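Local coordinates for protein acetylxylan esterase A (Aspergillus awamori, PDB 5X6S) that removes acetyl side groups from the xylan backbone as a secreted, monomeric serine esterase of the carbohydrate esterase 1 family, at residues A[144-149]-A[174-179]; A[162-167]-A[207-212]; A[168-173]-A[213-218]. All blocks are in the same frame, centred on the assembly; numbering follows the deposited sequence.

Interaction 1: residues A[144-149]-A[174-179]; sequences GVSAGC and EHWASI. With NAG (2-acetamido-2-deoxy-beta-D-glucopyranose), chain C; NAG (2-acetamido-2-deoxy-beta-D-glucopyranose), chain B.
The indole of Trp-176 lies between the protein and its own glycan. Ser-146 covers one face of the ring, and the acetamido methyl C8 of NAG (chain B) sits over the opposite face. O6 of NAG (chain C) and the backbone of Gly-148 lie at the edge. The motif on the loop side is a type II beta turn, Ser-146 to Cys-149, which follows strand 138-142 of the alpha/beta-hydrolase sheet and packs against helix 173-182.

Ser-146 makes a CH-pi contact: its CB stands 4.2 Å from the centroid of the Trp-176 six-membered ring, 8° off the normal. OG sits between the backbone N and the carbonyl carbon (chi1 58°), which puts it over this face, offset toward the rim. Cys-149 approaches the same ring obliquely, in a sulfur-aromatic contact, while its SG is tied to Cys-164 in a disulfide. Trp-176 NE1 is hydrogen-bonded to Glu-212.

Gly-148 has the positive phi the turn needs, and its CA lies 4.1 Å from Ile-179 CG2. No hydrogen bond joins the two segments, so apolar and ring contacts carry the packing. The sugar adds a polar link to the turn: O6 of NAG (chain C) donates to Cys-149 O at 2.8 Å.

Interaction 2: residues A[162-167]-A[207-212]; sequences STCAQG and PQNYYE
Asn-209 turns its CG away from its own carbonyl carbon (chi1 -68°), and this carries the amide across to Cys-164. Chi2 of -58° then sets the amide so that Cys-164 O lies in its plane. The bond from Asn-209 ND2 to Cys-164 O is 3.0 Å long, with an angle of 152° at the hydrogen. The donor stands above the carbonyl plane. Gly-167 N reaches the same oxygen from the opposite face, at 2.9 Å. Two N-H groups thus grip one buried carbonyl.

Asn-209 OD1 faces Cys-164 SG at 3.6 Å, a packing contact. Gln-208 starts toward Gly-167, and its CG touches Gly-167 O at 3.5 Å. The chain then bends and leads away. Its NE2 bonds to Glu-212 OE2 one turn later, at 3.0 Å and on the anti side of the carboxylate.

The contact joins the short helix 162-165 and the glycine after it to the N-terminal part of helix 208-221. Gly-167 has positive phi, with two bonds back into the last helical turn. It closes a Schellman motif, a common way to end a helix, and Asn-209 shares the Cys-164 carbonyl with it.

Interaction 3: residues A[168-173]-A[213-218]; sequences DVITTP and TCKQWA. With NAG (2-acetamido-2-deoxy-beta-D-glucopyranose), chain C.
Lys-215 and Pro-173 form the tight part of this contact. The lysine side chain crosses the proline ring obliquely, with CG 3.9 Å from Pro-173 CD. The backbones are close here too: the CA atoms of Pro-173 and Lys-215 are 4.3 Å apart. Pro-173 CA also makes a CA-H...O contact with Lys-215 O at 3.5 Å. Pro-173 is the first residue of helix 173-182, so this is where that helix starts against helix 208-221. Thr-172, just before it, is the N-cap, and its OG1 accepts from His-175 N. The lysine tip is held firmly as well. Beyond CG the chain is extended, with chi2, chi3 and chi4 all near 180°, and this brings its ammonium group to the loop. NZ donates to Thr-171 O at 2.8 Å. The approach is fairly direct, with a C=O...N angle of 157°, and the donor is tilted 17° from the carbonyl plane.

The loose side lies at Ile-170, an exposed residue that touches NZ only with CG2, at 3.6 Å. Thr-171 turns its hydroxyl to His-175 ND1 instead. Further along the loop, Val-169 meets the glycan, with CG1 3.4 Å from O6 of NAG (chain C).

The charge of Lys-215 has a second partner, because NZ also forms a salt bridge with Glu-212 OE2. Glu-212 in turn accepts the N-H of Thr-171 at OE1. Loop and helix are therefore joined by a buried carboxylate and a partly exposed amine acting together. The nearby carboxylate would be expected to favour the charged form of the lysine.

Interactions 1 and 2 are buried, whereas interaction 3 is a surface contact. Interactions 2 and 3 use successive parts of helix 208-221; interactions 1 and 3 both involve helix 173-182 and touch NAG (chain C). Their segments alternate along the chain. The buried pair rely on ring contacts in interaction 1 and an amide-to-carbonyl bond in interaction 2. Interaction 3, at the surface, instead brings a charged ammonium to a backbone carbonyl. A disulfide ties interactions 1 and 2. Gln-216 ties 1 to 3 by two probable hydrogen bonds, OE1 with Ala-147 N and NE2 with Trp-176 O. Another, between Thr-163 O and Asp-168 N, joins 2 to 3.

Interaction 1: residues A[144-149]-A[174-179]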
# COMPACT_ATOMS: atom_id res chain seq x y z
N GLY A 144 15.98 4.59 -18.45
CA GLY A 144 15.89 3.15 -18.33
C GLY A 144 15.25 2.52 -19.57
O GLY A 144 15.26 3.10 -20.67
N VAL A 145 14.69 1.33 -19.39
CA VAL A 145 13.87 0.65 -20.41
C VAL A 145 12.63 0.15 -19.70
O VAL A 145 12.62 0.05 -18.48
CB VAL A 145 14.60 -0.50 -21.14
CG1 VAL A 145 15.92 -0.04 -21.73
CG2 VAL A 145 14.80 -1.71 -20.24
N SER A 146 11.57 -0.12 -20.48
CA SER A 146 10.25 -0.50 -19.95
C SER A 146 10.38 -1.82 -19.15
O SER A 146 11.32 -2.57 -19.35
CB SER A 146 9.24 -0.65 -21.09
OG SER A 146 9.71 -1.64 -22.01
N ALA A 147 9.43 -2.05 -18.25
CA ALA A 147 9.45 -3.27 -17.48
C ALA A 147 9.25 -4.45 -18.43
O ALA A 147 8.26 -4.51 -19.19
CB ALA A 147 8.35 -3.26 -16.40
N GLY A 148 10.20 -5.35 -18.43
CA GLY A 148 10.17 -6.54 -19.25
C GLY A 148 10.82 -6.35 -20.60
O GLY A 148 10.88 -7.29 -21.35
N CYS A 149 11.35 -5.16 -20.89
CA CYS A 149 12.15 -4.96 -22.11
C CYS A 149 13.46 -5.75 -22.07
O CYS A 149 14.00 -6.14 -23.12
CB CYS A 149 12.38 -3.45 -22.33
SG CYS A 149 12.93 -2.96 -24.01
N GLU A 174 -0.94 -1.66 -25.35
CA GLU A 174 -1.68 -2.85 -24.90
C GLU A 174 -0.76 -4.01 -24.55
O GLU A 174 -0.91 -4.65 -23.51
CB GLU A 174 -2.74 -3.26 -25.92
CG GLU A 174 -3.92 -2.28 -25.92
CD GLU A 174 -3.65 -0.90 -26.61
OE1 GLU A 174 -2.67 -0.75 -27.42
OE2 GLU A 174 -4.45 0.04 -26.34
N HIS A 175 0.20 -4.23 -25.42
CA HIS A 175 1.13 -5.31 -25.30
C HIS A 175 2.15 -5.07 -24.14
O HIS A 175 2.38 -5.97 -23.30
CB HIS A 175 1.83 -5.54 -26.64
CG HIS A 175 2.73 -6.73 -26.66
ND1 HIS A 175 3.68 -6.91 -27.64
CD2 HIS A 175 2.84 -7.78 -25.82
CE1 HIS A 175 4.33 -8.03 -27.41
NE2 HIS A 175 3.85 -8.58 -26.32
N TRP A 176 2.71 -3.87 -24.06
CA TRP A 176 3.54 -3.54 -22.90
C TRP A 176 2.77 -3.62 -21.58
O TRP A 176 3.32 -4.07 -20.57
CB TRP A 176 4.19 -2.16 -22.99
CG TRP A 176 5.34 -2.06 -23.89
CD1 TRP A 176 5.46 -1.20 -24.95
CD2 TRP A 176 6.58 -2.78 -23.82
NE1 TRP A 176 6.68 -1.39 -25.55
CE2 TRP A 176 7.40 -2.32 -24.87
CE3 TRP A 176 7.09 -3.76 -22.95
CZ2 TRP A 176 8.68 -2.82 -25.11
CZ3 TRP A 176 8.36 -4.26 -23.19
CH2 TRP A 176 9.13 -3.80 -24.26
N ALA A 177 1.51 -3.16 -21.58
CA ALA A 177 0.68 -3.19 -20.38
C ALA A 177 0.46 -4.66 -19.97
O ALA A 177 0.55 -4.98 -18.78
CB ALA A 177 -0.63 -2.49 -20.59
N SER A 178 0.21 -5.54 -20.94
CA SER A 178 0.12 -7.00 -20.66
C SER A 178 1.37 -7.59 -20.05
O SER A 178 1.29 -8.45 -19.18
CB SER A 178 -0.17 -7.81 -21.93
OG SER A 178 -1.47 -7.50 -22.31
N ILE A 179 2.51 -7.15 -20.54
CA ILE A 179 3.80 -7.59 -20.02
C ILE A 179 3.93 -7.14 -18.56
O ILE A 179 4.38 -7.93 -17.72
CB ILE A 179 4.97 -7.15 -20.91
CG1 ILE A 179 4.92 -7.99 -22.21
CG2 ILE A 179 6.32 -7.42 -20.28
CD1 ILE A 179 5.71 -7.37 -23.33
C1 NAG C . 14.91 -9.20 -25.64
C2 NAG C . 14.56 -10.69 -25.74
C3 NAG C . 13.27 -10.92 -26.54
C4 NAG C . 12.12 -10.07 -26.01
C5 NAG C . 12.57 -8.61 -25.84
C6 NAG C . 11.52 -7.80 -25.12
C7 NAG C . 16.41 -12.29 -25.87
C8 NAG C . 17.54 -12.82 -26.69
N2 NAG C . 15.66 -11.36 -26.40
O3 NAG C . 12.98 -12.31 -26.50
O4 NAG C . 10.97 -10.04 -26.84
O5 NAG C . 13.81 -8.45 -25.15
O6 NAG C . 11.99 -6.46 -25.05
O7 NAG C . 16.24 -12.74 -24.72
C1 NAG B . 9.91 -10.93 -26.56
C2 NAG B . 8.62 -10.40 -27.19
C3 NAG B . 7.48 -11.40 -27.12
C4 NAG B . 7.91 -12.72 -27.71
C5 NAG B . 9.20 -13.18 -27.05
C6 NAG B . 9.70 -14.40 -27.75
C7 NAG B . 8.13 -8.05 -27.15
C8 NAG B . 7.70 -6.86 -26.34
N2 NAG B . 8.15 -9.20 -26.55
O3 NAG B . 6.40 -10.93 -27.91
O4 NAG B . 6.84 -13.65 -27.57
O5 NAG B . 10.23 -12.21 -27.12
O6 NAG B . 10.69 -14.91 -26.90
O7 NAG B . 8.47 -7.92 -28.29

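Interaction 2: residues A[162-167]-A[207-212]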
# COMPACT_ATOMS: atom_id res chain seq x y z
N SER A 162 20.40 -6.60 -25.96
CA SER A 162 20.78 -5.64 -27.02
C SER A 162 19.63 -5.16 -27.88
O SER A 162 19.58 -3.99 -28.24
CB SER A 162 21.84 -6.26 -27.93
OG SER A 162 23.02 -6.47 -27.18
N THR A 163 18.69 -6.03 -28.23
CA THR A 163 17.58 -5.60 -29.09
C THR A 163 16.83 -4.45 -28.40
O THR A 163 16.41 -3.46 -29.04
CB THR A 163 16.59 -6.75 -29.37
OG1 THR A 163 17.33 -7.95 -29.64
CG2 THR A 163 15.78 -6.43 -30.53
N CYS A 164 16.59 -4.63 -27.09
CA CYS A 164 15.90 -3.61 -26.29
C CYS A 164 16.75 -2.35 -26.21
O CYS A 164 16.27 -1.28 -26.57
CB CYS A 164 15.58 -4.14 -24.89
SG CYS A 164 14.94 -2.89 -23.79
N ALA A 165 17.99 -2.49 -25.77
CA ALA A 165 18.89 -1.32 -25.54
C ALA A 165 19.05 -0.48 -26.84
O ALA A 165 19.07 0.76 -26.81
CB ALA A 165 20.22 -1.77 -25.03
N GLN A 166 19.15 -1.18 -27.97
CA GLN A 166 19.28 -0.48 -29.29
C GLN A 166 18.03 0.24 -29.73
O GLN A 166 18.07 1.02 -30.70
CB GLN A 166 19.72 -1.45 -30.39
CG GLN A 166 21.14 -1.94 -30.30
CD GLN A 166 21.29 -3.31 -30.94
OE1 GLN A 166 20.40 -3.77 -31.70
NE2 GLN A 166 22.40 -3.99 -30.63
N GLY A 167 16.91 -0.03 -29.07
CA GLY A 167 15.64 0.62 -29.39
C GLY A 167 14.87 -0.12 -30.48
O GLY A 167 13.98 0.47 -31.13
N PRO A 207 16.55 6.20 -27.43
CA PRO A 207 15.39 6.97 -26.98
C PRO A 207 14.04 6.36 -27.32
O PRO A 207 13.01 6.81 -26.79
CB PRO A 207 15.57 8.34 -27.69
CG PRO A 207 16.68 8.19 -28.63
CD PRO A 207 17.44 6.96 -28.34
N GLN A 208 14.01 5.38 -28.23
CA GLN A 208 12.76 4.65 -28.50
C GLN A 208 12.17 4.07 -27.18
O GLN A 208 10.93 4.09 -26.95
CB GLN A 208 12.96 3.49 -29.52
CG GLN A 208 11.63 2.82 -29.89
CD GLN A 208 10.72 3.76 -30.62
OE1 GLN A 208 11.17 4.48 -31.50
NE2 GLN A 208 9.47 3.79 -30.26
N ASN A 209 13.09 3.62 -26.32
CA ASN A 209 12.76 3.11 -25.00
C ASN A 209 12.03 4.08 -24.14
O ASN A 209 11.22 3.68 -23.31
CB ASN A 209 14.02 2.61 -24.30
CG ASN A 209 14.58 1.39 -24.95
OD1 ASN A 209 13.90 0.36 -25.08
ND2 ASN A 209 15.86 1.46 -25.32
N TYR A 210 12.24 5.38 -24.34
CA TYR A 210 11.40 6.33 -23.65
C TYR A 210 9.98 6.16 -24.07
O TYR A 210 9.05 6.17 -23.25
CB TYR A 210 11.87 7.79 -23.92
CG TYR A 210 10.90 8.86 -23.51
CD1 TYR A 210 10.82 9.29 -22.19
CD2 TYR A 210 10.10 9.51 -24.45
CE1 TYR A 210 9.94 10.27 -21.81
CE2 TYR A 210 9.23 10.52 -24.08
CZ TYR A 210 9.15 10.90 -22.77
OH TYR A 210 8.27 11.90 -22.38
N TYR A 211 9.76 6.05 -25.38
CA TYR A 211 8.37 5.99 -25.87
C TYR A 211 7.72 4.67 -25.49
O TYR A 211 6.56 4.63 -25.14
CB TYR A 211 8.32 6.24 -27.39
CG TYR A 211 8.79 7.66 -27.71
CD1 TYR A 211 7.99 8.75 -27.46
CD2 TYR A 211 10.10 7.88 -28.15
CE1 TYR A 211 8.44 10.06 -27.74
CE2 TYR A 211 10.56 9.17 -28.39
CZ TYR A 211 9.73 10.24 -28.17
OH TYR A 211 10.20 11.52 -28.40
N GLU A 212 8.50 3.60 -25.55
CA GLU A 212 8.01 2.24 -25.15
C GLU A 212 7.60 2.21 -23.68
O GLU A 212 6.64 1.58 -23.32
CB GLU A 212 9.06 1.20 -25.44
CG GLU A 212 9.39 1.09 -26.93
CD GLU A 212 8.11 1.02 -27.80
OE1 GLU A 212 7.37 0.01 -27.73
OE2 GLU A 212 7.85 2.01 -28.52

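Interaction 3: residues A[168-173]-A[213-218]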
# COMPACT_ATOMS: atom_id res chain seq x y z
N ASP A 168 15.21 -1.41 -30.66
CA ASP A 168 14.61 -2.27 -31.70
C ASP A 168 13.39 -3.06 -31.25
O ASP A 168 12.81 -3.81 -32.05
CB ASP A 168 15.68 -3.18 -32.33
CG ASP A 168 16.72 -2.39 -33.11
OD1 ASP A 168 16.30 -1.40 -33.70
OD2 ASP A 168 17.92 -2.72 -33.09
N VAL A 169 12.95 -2.87 -29.99
CA VAL A 169 11.72 -3.49 -29.51
C VAL A 169 10.60 -2.44 -29.43
O VAL A 169 10.57 -1.56 -28.53
CB VAL A 169 11.91 -4.23 -28.14
CG1 VAL A 169 10.63 -4.94 -27.72
CG2 VAL A 169 13.11 -5.19 -28.17
N ILE A 170 9.67 -2.52 -30.38
CA ILE A 170 8.60 -1.54 -30.50
C ILE A 170 7.28 -2.29 -30.54
O ILE A 170 7.07 -3.19 -31.40
CB ILE A 170 8.75 -0.64 -31.78
CG1 ILE A 170 10.09 0.10 -31.75
CG2 ILE A 170 7.62 0.39 -31.85
CD1 ILE A 170 10.67 0.43 -33.12
N THR A 171 6.38 -1.95 -29.62
CA THR A 171 5.07 -2.57 -29.61
C THR A 171 4.03 -1.59 -29.06
O THR A 171 4.33 -0.42 -28.92
CB THR A 171 5.11 -3.95 -28.91
OG1 THR A 171 3.91 -4.70 -29.21
CG2 THR A 171 5.30 -3.79 -27.36
N THR A 172 2.83 -2.07 -28.77
CA THR A 172 1.71 -1.23 -28.40
C THR A 172 1.62 -1.02 -26.89
O THR A 172 2.16 -1.83 -26.15
CB THR A 172 0.39 -1.88 -28.81
OG1 THR A 172 0.35 -3.20 -28.25
CG2 THR A 172 0.28 -1.94 -30.40
N PRO A 173 0.94 0.06 -26.46
CA PRO A 173 0.54 0.24 -25.06
C PRO A 173 -0.12 -1.00 -24.52
O PRO A 173 0.15 -1.41 -23.39
CB PRO A 173 -0.46 1.40 -25.11
CG PRO A 173 -0.21 2.12 -26.42
CD PRO A 173 0.66 1.27 -27.29
N THR A 213 8.32 2.93 -22.84
CA THR A 213 7.98 3.02 -21.41
C THR A 213 6.72 3.83 -21.17
O THR A 213 5.88 3.47 -20.33
CB THR A 213 9.18 3.61 -20.60
OG1 THR A 213 10.36 2.80 -20.81
CG2 THR A 213 8.84 3.67 -19.14
N CYS A 214 6.58 4.97 -21.87
CA CYS A 214 5.40 5.78 -21.72
C CYS A 214 4.16 5.04 -22.24
O CYS A 214 3.10 5.12 -21.63
CB CYS A 214 5.59 7.11 -22.46
SG CYS A 214 6.76 8.25 -21.60
N LYS A 215 4.32 4.31 -23.33
CA LYS A 215 3.28 3.38 -23.83
C LYS A 215 2.89 2.40 -22.74
O LYS A 215 1.68 2.28 -22.42
CB LYS A 215 3.81 2.60 -25.02
CG LYS A 215 3.87 3.35 -26.36
CD LYS A 215 4.63 2.52 -27.35
CE LYS A 215 4.59 3.04 -28.76
NZ LYS A 215 5.38 2.10 -29.62
N GLN A 216 3.88 1.72 -22.18
CA GLN A 216 3.63 0.72 -21.11
C GLN A 216 2.75 1.26 -20.01
O GLN A 216 1.67 0.71 -19.72
CB GLN A 216 4.93 0.22 -20.54
CG GLN A 216 4.74 -0.77 -19.40
CD GLN A 216 6.03 -1.53 -19.12
OE1 GLN A 216 7.01 -0.96 -18.67
NE2 GLN A 216 6.04 -2.82 -19.43
N TRP A 217 3.15 2.40 -19.41
CA TRP A 217 2.38 2.94 -18.31
C TRP A 217 1.05 3.52 -18.68
O TRP A 217 0.09 3.41 -17.92
CB TRP A 217 3.22 3.88 -17.42
CG TRP A 217 4.42 3.17 -16.85
CD1 TRP A 217 5.73 3.46 -17.09
CD2 TRP A 217 4.42 2.00 -16.02
NE1 TRP A 217 6.55 2.56 -16.43
CE2 TRP A 217 5.76 1.67 -15.76
CE3 TRP A 217 3.40 1.21 -15.46
CZ2 TRP A 217 6.13 0.57 -14.96
CZ3 TRP A 217 3.77 0.11 -14.67
CH2 TRP A 217 5.09 -0.20 -14.42
N ALA A 218 0.97 4.13 -19.87
CA ALA A 218 -0.31 4.55 -20.45
C ALA A 218 -1.26 3.33 -20.50
O ALA A 218 -2.36 3.42 -20.03
CB ALA A 218 -0.10 5.14 -21.84
C1 NAG C . 14.91 -9.20 -25.64
C2 NAG C . 14.56 -10.69 -25.74
C3 NAG C . 13.27 -10.92 -26.54
C4 NAG C . 12.12 -10.07 -26.01
C5 NAG C . 12.57 -8.61 -25.84
C6 NAG C . 11.52 -7.80 -25.12
C7 NAG C . 16.41 -12.29 -25.87
C8 NAG C . 17.54 -12.82 -26.69
N2 NAG C . 15.66 -11.36 -26.40
O3 NAG C . 12.98 -12.31 -26.50
O4 NAG C . 10.97 -10.04 -26.84
O5 NAG C . 13.81 -8.45 -25.15
O6 NAG C . 11.99 -6.46 -25.05
O7 NAG C . 16.24 -12.74 -24.72